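Local coordinates for protein nitroalkane oxidase (Podospora anserina, PDB 3MKH) that oxidises nitroalkanes to aldehydes or ketones with FAD and molecular oxygen, releasing nitrite and hydrogen peroxide, by way of a carbanion intermediate, at residues I96-L101 with W170-A175; L103-L108 with A130-S135. All blocks are in the same frame, centred on the assembly; numbering follows the deposited sequence.

Contact 1 of 2, residues I96-L101 with W170-A175. With FAD (flavin-adenine dinucleotide), chain E.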
ATOM      1  N   ILE A  96       7.159  23.440  23.109  1.00 21.29           N
ATOM      2  CA  ILE A  96       6.155  24.478  23.255  1.00 19.47           C
ATOM      3  C   ILE A  96       4.742  23.918  23.183  1.00 19.66           C
ATOM      4  O   ILE A  96       3.922  24.191  24.052  1.00 19.27           O
ATOM      5  CB  ILE A  96       6.353  25.588  22.213  1.00 20.35           C
ATOM      6  CG1 ILE A  96       7.711  26.248  22.424  1.00 19.84           C
ATOM      7  CG2 ILE A  96       5.245  26.621  22.313  1.00 20.29           C
ATOM      8  CD1 ILE A  96       8.121  27.198  21.311  1.00 23.94           C
ATOM      9  N   PHE A  97       4.443  23.140  22.152  1.00 19.88           N
ATOM     10  CA  PHE A  97       3.098  22.579  22.015  1.00 21.74           C
ATOM     11  C   PHE A  97       2.719  21.670  23.185  1.00 24.31           C
ATOM     12  O   PHE A  97       1.548  21.582  23.570  1.00 22.29           O
ATOM     13  CB  PHE A  97       2.957  21.827  20.682  1.00 23.51           C
ATOM     14  CG  PHE A  97       3.222  22.687  19.479  1.00 23.56           C
ATOM     15  CD1 PHE A  97       2.983  24.055  19.531  1.00 25.05           C
ATOM     16  CD2 PHE A  97       3.704  22.137  18.300  1.00 22.38           C
ATOM     17  CE1 PHE A  97       3.221  24.863  18.430  1.00 27.13           C
ATOM     18  CE2 PHE A  97       3.943  22.930  17.196  1.00 22.23           C
ATOM     19  CZ  PHE A  97       3.701  24.301  17.256  1.00 22.30           C
ATOM     20  N   ALA A  98       3.712  20.989  23.750  1.00 19.47           N
ATOM     21  CA  ALA A  98       3.458  20.070  24.866  1.00 21.25           C
ATOM     22  C   ALA A  98       2.949  20.818  26.105  1.00 18.13           C
ATOM     23  O   ALA A  98       2.145  20.290  26.874  1.00 22.02           O
ATOM     24  CB  ALA A  98       4.729  19.282  25.199  1.00 18.66           C
ATOM     25  N   THR A  99       3.404  22.047  26.297  1.00 16.48           N
ATOM     26  CA  THR A  99       2.888  22.858  27.413  1.00 16.97           C
ATOM     27  C   THR A  99       1.410  23.145  27.131  1.00 19.30           C
ATOM     28  O   THR A  99       0.592  23.168  28.039  1.00 20.04           O
ATOM     29  CB  THR A  99       3.671  24.173  27.581  1.00 21.45           C
ATOM     30  OG1 THR A  99       4.935  23.898  28.206  1.00 21.64           O
ATOM     31  CG2 THR A  99       2.898  25.195  28.428  1.00 18.93           C
ATOM     32  N   GLY A 100       1.069  23.330  25.863  1.00 20.11           N
ATOM     33  CA  GLY A 100      -0.322  23.551  25.495  1.00 19.65           C
ATOM     34  C   GLY A 100      -1.185  22.338  25.802  1.00 22.17           C
ATOM     35  O   GLY A 100      -2.315  22.464  26.271  1.00 20.56           O
ATOM     36  N   LEU A 101      -0.648  21.150  25.554  1.00 18.27           N
ATOM     37  CA  LEU A 101      -1.361  19.921  25.890  1.00 19.66           C
ATOM     38  C   LEU A 101      -1.555  19.800  27.406  1.00 21.86           C
ATOM     39  O   LEU A 101      -2.622  19.389  27.884  1.00 21.73           O
ATOM     40  CB  LEU A 101      -0.622  18.692  25.330  1.00 19.85           C
ATOM     41  CG  LEU A 101      -1.258  17.336  25.680  1.00 21.54           C
ATOM     42  CD1 LEU A 101      -2.667  17.194  25.128  1.00 26.30           C
ATOM     43  CD2 LEU A 101      -0.373  16.182  25.208  1.00 25.72           C
ATOM     44  N   TRP A 170       7.474   9.244  29.152  1.00 19.96           N
ATOM     45  CA  TRP A 170       7.112   9.871  27.881  1.00 23.44           C
ATOM     46  C   TRP A 170       6.361  11.200  28.027  1.00 25.09           C
ATOM     47  O   TRP A 170       6.026  11.827  27.027  1.00 28.94           O
ATOM     48  CB  TRP A 170       6.293   8.929  26.987  1.00 21.60           C
ATOM     49  CG  TRP A 170       6.986   7.630  26.591  1.00 21.12           C
ATOM     50  CD1 TRP A 170       6.664   6.371  27.022  1.00 22.42           C
ATOM     51  CD2 TRP A 170       8.076   7.474  25.675  1.00 24.47           C
ATOM     52  NE1 TRP A 170       7.507   5.447  26.451  1.00 22.80           N
ATOM     53  CE2 TRP A 170       8.373   6.094  25.612  1.00 25.95           C
ATOM     54  CE3 TRP A 170       8.838   8.364  24.908  1.00 23.86           C
ATOM     55  CZ2 TRP A 170       9.398   5.586  24.815  1.00 23.23           C
ATOM     56  CZ3 TRP A 170       9.859   7.854  24.115  1.00 25.86           C
ATOM     57  CH2 TRP A 170      10.125   6.477  24.073  1.00 21.52           C
ATOM     58  N   ALA A 171       6.081  11.623  29.253  1.00 22.25           N
ATOM     59  CA  ALA A 171       5.249  12.807  29.441  1.00 22.22           C
ATOM     60  C   ALA A 171       6.064  14.074  29.244  1.00 23.73           C
ATOM     61  O   ALA A 171       6.814  14.522  30.123  1.00 20.80           O
ATOM     62  CB  ALA A 171       4.564  12.788  30.790  1.00 21.92           C
ATOM     63  N   THR A 172       5.911  14.644  28.063  1.00 19.55           N
ATOM     64  CA  THR A 172       6.751  15.740  27.630  1.00 20.32           C
ATOM     65  C   THR A 172       6.737  16.910  28.618  1.00 21.45           C
ATOM     66  O   THR A 172       5.671  17.380  29.012  1.00 20.78           O
ATOM     67  CB  THR A 172       6.306  16.214  26.237  1.00 21.62           C
ATOM     68  OG1 THR A 172       6.337  15.103  25.331  1.00 21.58           O
ATOM     69  CG2 THR A 172       7.205  17.311  25.736  1.00 17.14           C
ATOM     70  N   ASN A 173       7.929  17.362  29.007  1.00 19.73           N
ATOM     71  CA  ASN A 173       8.112  18.502  29.912  1.00 19.35           C
ATOM     72  C   ASN A 173       7.963  18.202  31.411  1.00 21.32           C
ATOM     73  O   ASN A 173       8.251  19.075  32.228  1.00 19.57           O
ATOM     74  CB  ASN A 173       7.136  19.663  29.592  1.00 19.42           C
ATOM     75  CG  ASN A 173       7.390  20.334  28.254  1.00 19.80           C
ATOM     76  OD1 ASN A 173       6.518  21.079  27.754  1.00 23.65           O
ATOM     77  ND2 ASN A 173       8.561  20.120  27.679  1.00 16.06           N
ATOM     78  N   CYS A 174       7.504  17.006  31.787  1.00 20.90           N
ATOM     79  CA  CYS A 174       7.108  16.778  33.184  1.00 20.16           C
ATOM     80  C   CYS A 174       8.226  17.024  34.206  1.00 24.01           C
ATOM     81  O   CYS A 174       7.953  17.343  35.372  1.00 21.30           O
ATOM     82  CB  CYS A 174       6.528  15.370  33.380  1.00 21.77           C
ATOM     83  SG  CYS A 174       7.754  14.042  33.208  1.00 24.17           S
ATOM     84  N   ALA A 175       9.479  16.898  33.772  1.00 22.07           N
ATOM     85  CA  ALA A 175      10.593  17.041  34.709  1.00 17.79           C
ATOM     86  C   ALA A 175      11.127  18.479  34.838  1.00 21.48           C
ATOM     87  O   ALA A 175      11.954  18.760  35.705  1.00 21.39           O
ATOM     88  CB  ALA A 175      11.722  16.058  34.345  1.00 21.91           C
TER
HETATM   89  PA  FAD E 500       0.975   1.298  24.568  0.84 26.80           P
HETATM   90  O1A FAD E 500       0.169   0.950  25.736  0.84 24.28           O
HETATM   91  O2A FAD E 500       2.411   1.525  24.735  0.84 25.49           O
HETATM   92  O5B FAD E 500       0.753   0.163  23.452  0.84 26.55           O
HETATM   93  C5B FAD E 500       1.825  -0.264  22.614  0.84 22.17           C
HETATM   94  C4B FAD E 500       1.351  -1.115  21.422  0.84 25.30           C
HETATM   95  O4B FAD E 500       0.757  -2.324  21.917  0.84 28.20           O
HETATM   96  C3B FAD E 500       0.250  -0.414  20.630  0.84 24.71           C
HETATM   97  O3B FAD E 500       0.829   0.376  19.590  0.84 25.08           O
HETATM   98  C2B FAD E 500      -0.508  -1.580  20.024  0.84 23.39           C
HETATM   99  O2B FAD E 500       0.115  -1.993  18.812  0.84 21.93           O
HETATM  100  C1B FAD E 500      -0.373  -2.678  21.080  0.84 27.58           C
HETATM  101  N9A FAD E 500      -1.621  -2.709  21.891  0.84 27.69           N
HETATM  102  C8A FAD E 500      -1.714  -2.477  23.197  0.84 27.11           C
HETATM  103  N7A FAD E 500      -2.979  -2.583  23.584  0.84 27.62           N
HETATM  104  C5A FAD E 500      -3.702  -2.889  22.513  0.84 31.34           C
HETATM  105  C6A FAD E 500      -5.053  -3.126  22.302  0.84 33.19           C
HETATM  106  N6A FAD E 500      -5.916  -3.061  23.307  0.84 33.10           N
HETATM  107  N1A FAD E 500      -5.472  -3.425  21.068  0.84 27.38           N
HETATM  108  C2A FAD E 500      -4.619  -3.493  20.062  0.84 30.69           C
HETATM  109  N3A FAD E 500      -3.326  -3.274  20.229  0.84 28.15           N
HETATM  110  C4A FAD E 500      -2.840  -2.970  21.437  0.84 29.44           C
HETATM  111  N1  FAD E 500       2.599  10.923  26.931  0.84 24.46           N
HETATM  112  C2  FAD E 500       1.981  11.773  27.839  0.84 23.17           C
HETATM  113  O2  FAD E 500       1.333  11.300  28.762  0.84 26.13           O
HETATM  114  N3  FAD E 500       2.095  13.152  27.696  0.84 24.14           N
HETATM  115  C4  FAD E 500       2.834  13.695  26.648  0.84 25.05           C
HETATM  116  O4  FAD E 500       2.932  14.915  26.535  0.84 21.80           O
HETATM  117  C4X FAD E 500       3.454  12.845  25.741  0.84 25.86           C
HETATM  118  N5  FAD E 500       4.199  13.355  24.675  0.84 25.03           N
HETATM  119  C5X FAD E 500       5.081  12.510  23.995  0.84 22.33           C
HETATM  120  C6  FAD E 500       6.075  13.028  23.170  0.84 21.03           C
HETATM  121  C7  FAD E 500       6.948  12.174  22.506  0.84 22.18           C
HETATM  122  C7M FAD E 500       8.045  12.730  21.603  0.84 22.87           C
HETATM  123  C8  FAD E 500       6.822  10.800  22.667  0.84 25.84           C
HETATM  124  C8M FAD E 500       7.775   9.850  21.943  0.84 22.00           C
HETATM  125  C9  FAD E 500       5.825  10.287  23.482  0.84 24.46           C
HETATM  126  C9A FAD E 500       4.957  11.138  24.148  0.84 21.82           C
HETATM  127  N10 FAD E 500       3.958  10.623  24.974  0.84 27.04           N
HETATM  128  C10 FAD E 500       3.334  11.466  25.885  0.84 28.96           C
HETATM  129  C1' FAD E 500       3.548   9.201  24.882  0.84 27.62           C
HETATM  130  C2' FAD E 500       2.479   9.010  23.805  0.84 26.53           C
HETATM  131  O2' FAD E 500       1.303   9.734  24.153  0.84 26.24           O
HETATM  132  C3' FAD E 500       2.131   7.533  23.560  0.84 27.34           C
HETATM  133  O3' FAD E 500       1.303   7.455  22.409  0.84 26.31           O
HETATM  134  C4' FAD E 500       1.388   6.869  24.729  0.84 27.45           C
HETATM  135  O4' FAD E 500       2.308   6.479  25.740  0.84 25.42           O
HETATM  136  C5' FAD E 500       0.632   5.626  24.244  0.84 27.32           C
HETATM  137  O5' FAD E 500       1.502   4.722  23.561  0.84 27.73           O
HETATM  138  P   FAD E 500       0.915   3.503  22.719  0.84 28.69           P
HETATM  139  O1P FAD E 500      -0.199   4.003  21.906  0.84 26.69           O
HETATM  140  O2P FAD E 500       2.019   2.812  22.053  0.84 26.46           O
HETATM  141  O3P FAD E 500       0.288   2.584  23.888  0.84 27.68           O

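Contact 2 of 2, residues L103-L108 with A130-S135. With FAD (flavin-adenine dinucleotide), chain E.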
ATOM      1  N   LEU A 103      -1.866  22.210  29.496  1.00 21.63           N
ATOM      2  CA  LEU A 103      -2.896  23.174  29.922  1.00 20.46           C
ATOM      3  C   LEU A 103      -4.317  22.797  29.500  1.00 22.16           C
ATOM      4  O   LEU A 103      -5.294  23.319  30.056  1.00 23.10           O
ATOM      5  CB  LEU A 103      -2.565  24.576  29.401  1.00 17.99           C
ATOM      6  CG  LEU A 103      -1.243  25.146  29.911  1.00 22.36           C
ATOM      7  CD1 LEU A 103      -0.831  26.411  29.134  1.00 19.99           C
ATOM      8  CD2 LEU A 103      -1.326  25.398  31.411  1.00 21.43           C
ATOM      9  N   THR A 104      -4.432  21.891  28.533  1.00 20.48           N
ATOM     10  CA  THR A 104      -5.729  21.539  27.958  1.00 21.16           C
ATOM     11  C   THR A 104      -6.754  20.989  28.971  1.00 23.47           C
ATOM     12  O   THR A 104      -7.903  21.422  28.971  1.00 24.95           O
ATOM     13  CB  THR A 104      -5.568  20.594  26.739  1.00 23.88           C
ATOM     14  OG1 THR A 104      -4.792  21.260  25.735  1.00 24.00           O
ATOM     15  CG2 THR A 104      -6.946  20.202  26.155  1.00 24.33           C
ATOM     16  N   PRO A 105      -6.347  20.059  29.851  1.00 22.65           N
ATOM     17  CA  PRO A 105      -7.328  19.579  30.838  1.00 23.75           C
ATOM     18  C   PRO A 105      -7.867  20.694  31.716  1.00 23.89           C
ATOM     19  O   PRO A 105      -9.026  20.653  32.115  1.00 22.08           O
ATOM     20  CB  PRO A 105      -6.520  18.580  31.679  1.00 25.84           C
ATOM     21  CG  PRO A 105      -5.472  18.087  30.714  1.00 21.54           C
ATOM     22  CD  PRO A 105      -5.071  19.327  29.954  1.00 21.93           C
ATOM     23  N   ILE A 106      -7.033  21.687  31.998  1.00 22.73           N
ATOM     24  CA  ILE A 106      -7.444  22.846  32.771  1.00 25.32           C
ATOM     25  C   ILE A 106      -8.411  23.752  31.981  1.00 28.07           C
ATOM     26  O   ILE A 106      -9.395  24.233  32.542  1.00 25.42           O
ATOM     27  CB  ILE A 106      -6.232  23.619  33.308  1.00 29.55           C
ATOM     28  CG1 ILE A 106      -5.426  22.698  34.234  1.00 31.33           C
ATOM     29  CG2 ILE A 106      -6.680  24.836  34.100  1.00 29.60           C
ATOM     30  CD1 ILE A 106      -4.099  23.249  34.646  1.00 29.90           C
ATOM     31  N   ASN A 107      -8.146  23.959  30.691  1.00 24.55           N
ATOM     32  CA  ASN A 107      -9.106  24.639  29.818  1.00 23.20           C
ATOM     33  C   ASN A 107     -10.439  23.905  29.840  1.00 28.62           C
ATOM     34  O   ASN A 107     -11.505  24.531  29.815  1.00 29.71           O
ATOM     35  CB  ASN A 107      -8.616  24.677  28.367  1.00 23.41           C
ATOM     36  CG  ASN A 107      -7.519  25.691  28.142  1.00 26.47           C
ATOM     37  OD1 ASN A 107      -6.691  25.533  27.244  1.00 28.58           O
ATOM     38  ND2 ASN A 107      -7.503  26.734  28.948  1.00 20.11           N
ATOM     39  N   LEU A 108     -10.383  22.573  29.874  1.00 24.51           N
ATOM     40  CA  LEU A 108     -11.603  21.762  29.790  1.00 27.67           C
ATOM     41  C   LEU A 108     -12.396  21.674  31.104  1.00 30.19           C
ATOM     42  O   LEU A 108     -13.619  21.575  31.072  1.00 30.27           O
ATOM     43  CB  LEU A 108     -11.308  20.351  29.266  1.00 24.42           C
ATOM     44  CG  LEU A 108     -10.751  20.231  27.838  1.00 25.70           C
ATOM     45  CD1 LEU A 108     -10.326  18.803  27.552  1.00 24.04           C
ATOM     46  CD2 LEU A 108     -11.762  20.706  26.803  1.00 34.69           C
ATOM     47  N   ALA A 130       4.331  23.165  31.371  1.00 20.83           N
ATOM     48  CA  ALA A 130       3.216  22.337  31.811  1.00 17.67           C
ATOM     49  C   ALA A 130       3.312  20.994  31.099  1.00 20.28           C
ATOM     50  O   ALA A 130       3.919  20.898  30.030  1.00 17.72           O
ATOM     51  CB  ALA A 130       1.848  23.020  31.512  1.00 16.87           C
ATOM     52  N   SER A 131       2.722  19.966  31.693  1.00 19.14           N
ATOM     53  CA  SER A 131       2.809  18.610  31.164  1.00 19.64           C
ATOM     54  C   SER A 131       1.516  17.861  31.429  1.00 21.01           C
ATOM     55  O   SER A 131       0.941  17.981  32.506  1.00 21.39           O
ATOM     56  CB  SER A 131       3.969  17.862  31.828  1.00 19.70           C
ATOM     57  OG  SER A 131       4.142  16.575  31.262  1.00 22.66           O
ATOM     58  N   LEU A 132       1.048  17.111  30.434  1.00 19.38           N
ATOM     59  CA  LEU A 132      -0.057  16.175  30.636  1.00 21.48           C
ATOM     60  C   LEU A 132       0.586  14.821  30.910  1.00 21.12           C
ATOM     61  O   LEU A 132       1.200  14.194  30.024  1.00 19.59           O
ATOM     62  CB  LEU A 132      -0.989  16.142  29.417  1.00 22.15           C
ATOM     63  CG  LEU A 132      -2.119  15.094  29.343  1.00 30.30           C
ATOM     64  CD1 LEU A 132      -2.765  14.840  30.680  1.00 27.95           C
ATOM     65  CD2 LEU A 132      -3.172  15.516  28.330  1.00 30.46           C
ATOM     66  N   VAL A 133       0.512  14.406  32.165  1.00 20.83           N
ATOM     67  CA  VAL A 133       1.298  13.281  32.636  1.00 21.43           C
ATOM     68  C   VAL A 133       0.394  12.062  32.707  1.00 23.21           C
ATOM     69  O   VAL A 133      -0.222  11.777  33.734  1.00 22.65           O
ATOM     70  CB  VAL A 133       1.937  13.568  33.991  1.00 21.96           C
ATOM     71  CG1 VAL A 133       2.909  12.443  34.370  1.00 21.26           C
ATOM     72  CG2 VAL A 133       2.660  14.914  33.954  1.00 20.93           C
ATOM     73  N   PHE A 134       0.327  11.366  31.577  1.00 23.78           N
ATOM     74  CA  PHE A 134      -0.597  10.273  31.346  1.00 24.56           C
ATOM     75  C   PHE A 134       0.170   8.958  31.219  1.00 26.20           C
ATOM     76  O   PHE A 134      -0.106   7.990  31.936  1.00 22.42           O
ATOM     77  CB  PHE A 134      -1.341  10.556  30.040  1.00 22.62           C
ATOM     78  CG  PHE A 134      -2.430   9.567  29.715  1.00 30.49           C
ATOM     79  CD1 PHE A 134      -2.154   8.429  28.978  1.00 32.63           C
ATOM     80  CD2 PHE A 134      -3.740   9.798  30.106  1.00 29.38           C
ATOM     81  CE1 PHE A 134      -3.163   7.524  28.664  1.00 32.43           C
ATOM     82  CE2 PHE A 134      -4.747   8.899  29.791  1.00 26.91           C
ATOM     83  CZ  PHE A 134      -4.459   7.765  29.075  1.00 29.33           C
ATOM     84  N   SER A 135       1.132   8.932  30.297  1.00 21.36           N
ATOM     85  CA  SER A 135       1.806   7.694  29.917  1.00 21.57           C
ATOM     86  C   SER A 135       2.700   7.099  31.004  1.00 20.58           C
ATOM     87  O   SER A 135       3.220   7.814  31.869  1.00 18.06           O
ATOM     88  CB  SER A 135       2.612   7.898  28.629  1.00 23.47           C
ATOM     89  OG  SER A 135       1.757   8.260  27.558  1.00 24.29           O
TER
HETATM   90  PA  FAD E 500       0.975   1.298  24.568  0.84 26.80           P
HETATM   91  O1A FAD E 500       0.169   0.950  25.736  0.84 24.28           O
HETATM   92  O2A FAD E 500       2.411   1.525  24.735  0.84 25.49           O
HETATM   93  O5B FAD E 500       0.753   0.163  23.452  0.84 26.55           O
HETATM   94  C5B FAD E 500       1.825  -0.264  22.614  0.84 22.17           C
HETATM   95  C4B FAD E 500       1.351  -1.115  21.422  0.84 25.30           C
HETATM   96  O4B FAD E 500       0.757  -2.324  21.917  0.84 28.20           O
HETATM   97  C3B FAD E 500       0.250  -0.414  20.630  0.84 24.71           C
HETATM   98  O3B FAD E 500       0.829   0.376  19.590  0.84 25.08           O
HETATM   99  C2B FAD E 500      -0.508  -1.580  20.024  0.84 23.39           C
HETATM  100  O2B FAD E 500       0.115  -1.993  18.812  0.84 21.93           O
HETATM  101  C1B FAD E 500      -0.373  -2.678  21.080  0.84 27.58           C
HETATM  102  N9A FAD E 500      -1.621  -2.709  21.891  0.84 27.69           N
HETATM  103  C8A FAD E 500      -1.714  -2.477  23.197  0.84 27.11           C
HETATM  104  N7A FAD E 500      -2.979  -2.583  23.584  0.84 27.62           N
HETATM  105  C5A FAD E 500      -3.702  -2.889  22.513  0.84 31.34           C
HETATM  106  C6A FAD E 500      -5.053  -3.126  22.302  0.84 33.19           C
HETATM  107  N6A FAD E 500      -5.916  -3.061  23.307  0.84 33.10           N
HETATM  108  N1A FAD E 500      -5.472  -3.425  21.068  0.84 27.38           N
HETATM  109  C2A FAD E 500      -4.619  -3.493  20.062  0.84 30.69           C
HETATM  110  N3A FAD E 500      -3.326  -3.274  20.229  0.84 28.15           N
HETATM  111  C4A FAD E 500      -2.840  -2.970  21.437  0.84 29.44           C
HETATM  112  N1  FAD E 500       2.599  10.923  26.931  0.84 24.46           N
HETATM  113  C2  FAD E 500       1.981  11.773  27.839  0.84 23.17           C
HETATM  114  O2  FAD E 500       1.333  11.300  28.762  0.84 26.13           O
HETATM  115  N3  FAD E 500       2.095  13.152  27.696  0.84 24.14           N
HETATM  116  C4  FAD E 500       2.834  13.695  26.648  0.84 25.05           C
HETATM  117  O4  FAD E 500       2.932  14.915  26.535  0.84 21.80           O
HETATM  118  C4X FAD E 500       3.454  12.845  25.741  0.84 25.86           C
HETATM  119  N5  FAD E 500       4.199  13.355  24.675  0.84 25.03           N
HETATM  120  C5X FAD E 500       5.081  12.510  23.995  0.84 22.33           C
HETATM  121  C6  FAD E 500       6.075  13.028  23.170  0.84 21.03           C
HETATM  122  C7  FAD E 500       6.948  12.174  22.506  0.84 22.18           C
HETATM  123  C7M FAD E 500       8.045  12.730  21.603  0.84 22.87           C
HETATM  124  C8  FAD E 500       6.822  10.800  22.667  0.84 25.84           C
HETATM  125  C8M FAD E 500       7.775   9.850  21.943  0.84 22.00           C
HETATM  126  C9  FAD E 500       5.825  10.287  23.482  0.84 24.46           C
HETATM  127  C9A FAD E 500       4.957  11.138  24.148  0.84 21.82           C
HETATM  128  N10 FAD E 500       3.958  10.623  24.974  0.84 27.04           N
HETATM  129  C10 FAD E 500       3.334  11.466  25.885  0.84 28.96           C
HETATM  130  C1' FAD E 500       3.548   9.201  24.882  0.84 27.62           C
HETATM  131  C2' FAD E 500       2.479   9.010  23.805  0.84 26.53           C
HETATM  132  O2' FAD E 500       1.303   9.734  24.153  0.84 26.24           O
HETATM  133  C3' FAD E 500       2.131   7.533  23.560  0.84 27.34           C
HETATM  134  O3' FAD E 500       1.303   7.455  22.409  0.84 26.31           O
HETATM  135  C4' FAD E 500       1.388   6.869  24.729  0.84 27.45           C
HETATM  136  O4' FAD E 500       2.308   6.479  25.740  0.84 25.42           O
HETATM  137  C5' FAD E 500       0.632   5.626  24.244  0.84 27.32           C
HETATM  138  O5' FAD E 500       1.502   4.722  23.561  0.84 27.73           O
HETATM  139  P   FAD E 500       0.915   3.503  22.719  0.84 28.69           P
HETATM  140  O1P FAD E 500      -0.199   4.003  21.906  0.84 26.69           O
HETATM  141  O2P FAD E 500       2.019   2.812  22.053  0.84 26.46           O
HETATM  142  O3P FAD E 500       0.288   2.584  23.888  0.84 27.68           O

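Contact 1 of 2, residues I96-L101 with W170-A175
A98 meets T172 methyl against methyl: A98 CB lies 3.2 Å from T172 CG2, tighter than ordinary van der Waals contact, and alanine suits a helix face pressed this closely onto a loop. The beta-branch of T172 serves two neighbours. Its CG2 stands anti to the backbone N and faces the helix, while the hydroxyl (chi1 -56°) sits beside that N and brings OG1 to 2.8 Å from flavin N5. T172 N makes a weak hydrogen bond to flavin O4, and on the helix L101 CD2 comes to 3.8 Å from the same O4. A type II turn, A171 to C174, presents T172; N173 occupies its third position with a positive phi, a conformation asparagine tolerates well. The N173 side chain crosses that of T99 at about a right angle, and T99 OG1 is hydrogen-bonded to Y51. W170 borders the flavin on the loop side, its CB 3.5 Å from flavin N10 and its CE3 3.5 Å from methyl C8M, with the indole meeting that methyl obliquely. W170 also packs on I376 of the second subunit, so an alanine here would probably open a gap beside the flavin's dimethyl end and take away the packing surface given to that I376. A hydroxyl and an amide thus approach N5 and O4 from one residue, where they would be expected to influence the reactivity of the flavin's redox-active edge.

Contact 2 of 2, residues L103-L108 with A130-S135
Flavin O2 is gripped by two successive backbone amides, F134 N at 3.0 Å and S135 N at 2.8 Å, the latter the straighter bond (160°). Flavin N3 donates to L132 O over 2.7 Å, so the backbone reads both the donor and the acceptor of the pyrimidine edge. S135 completes the grip: its OG gives a hydrogen bond to flavin N1 at 2.9 Å and receives one from the ribityl hydroxyl O4' at 2.6 Å, a double role that suits serine. The paired amides would probably stabilise negative charge on the N1-C2-O2 region of the reduced flavin. These groups lie at the end of strand 130-133 and in the turn that follows, in the beta domain of the acyl-CoA dehydrogenase fold, where helix 90-109 of the N-terminal helical part packs against the strand. Between 103-108 and the strand the contacts are apolar. A130 and L132 direct their side chains toward the helix, S131 away from it. L103 CD2 rests 4.0 Å from A130 CB, and the small alanine lets the leucine end approach the strand. Two residues further on in each segment, P105 CG meets L132 CD2 at 4.2 Å, ring and branch crossing obliquely; the proline, with no N-H to offer the preceding turn, sits where the helix kinks. L132 also touches A269 and F270 of helix 262-298, and the F134 ring is edge-to-face with F270 and F151.

Contacts 1 and 2 have centres 8 Å apart and draw on successive turns of the same helix, 90-109. Along the chain the order is 96-101, 103-108, 130-135, 170-175, so both segments of contact 2 fall between those of contact 1. Strand 130-133 belongs to the mixed sheet, while 170-175 is a loop between strands 161-168 and 184-191. The two beta-domain segments are tied directly, S131 OG lying 2.8 Å from T172 O in a probable hydrogen bond. One helix thus backs two elements that hold different parts of a single flavin: contact 2 its pyrimidine edge and ribityl chain, contact 1 the region of N5 and O4.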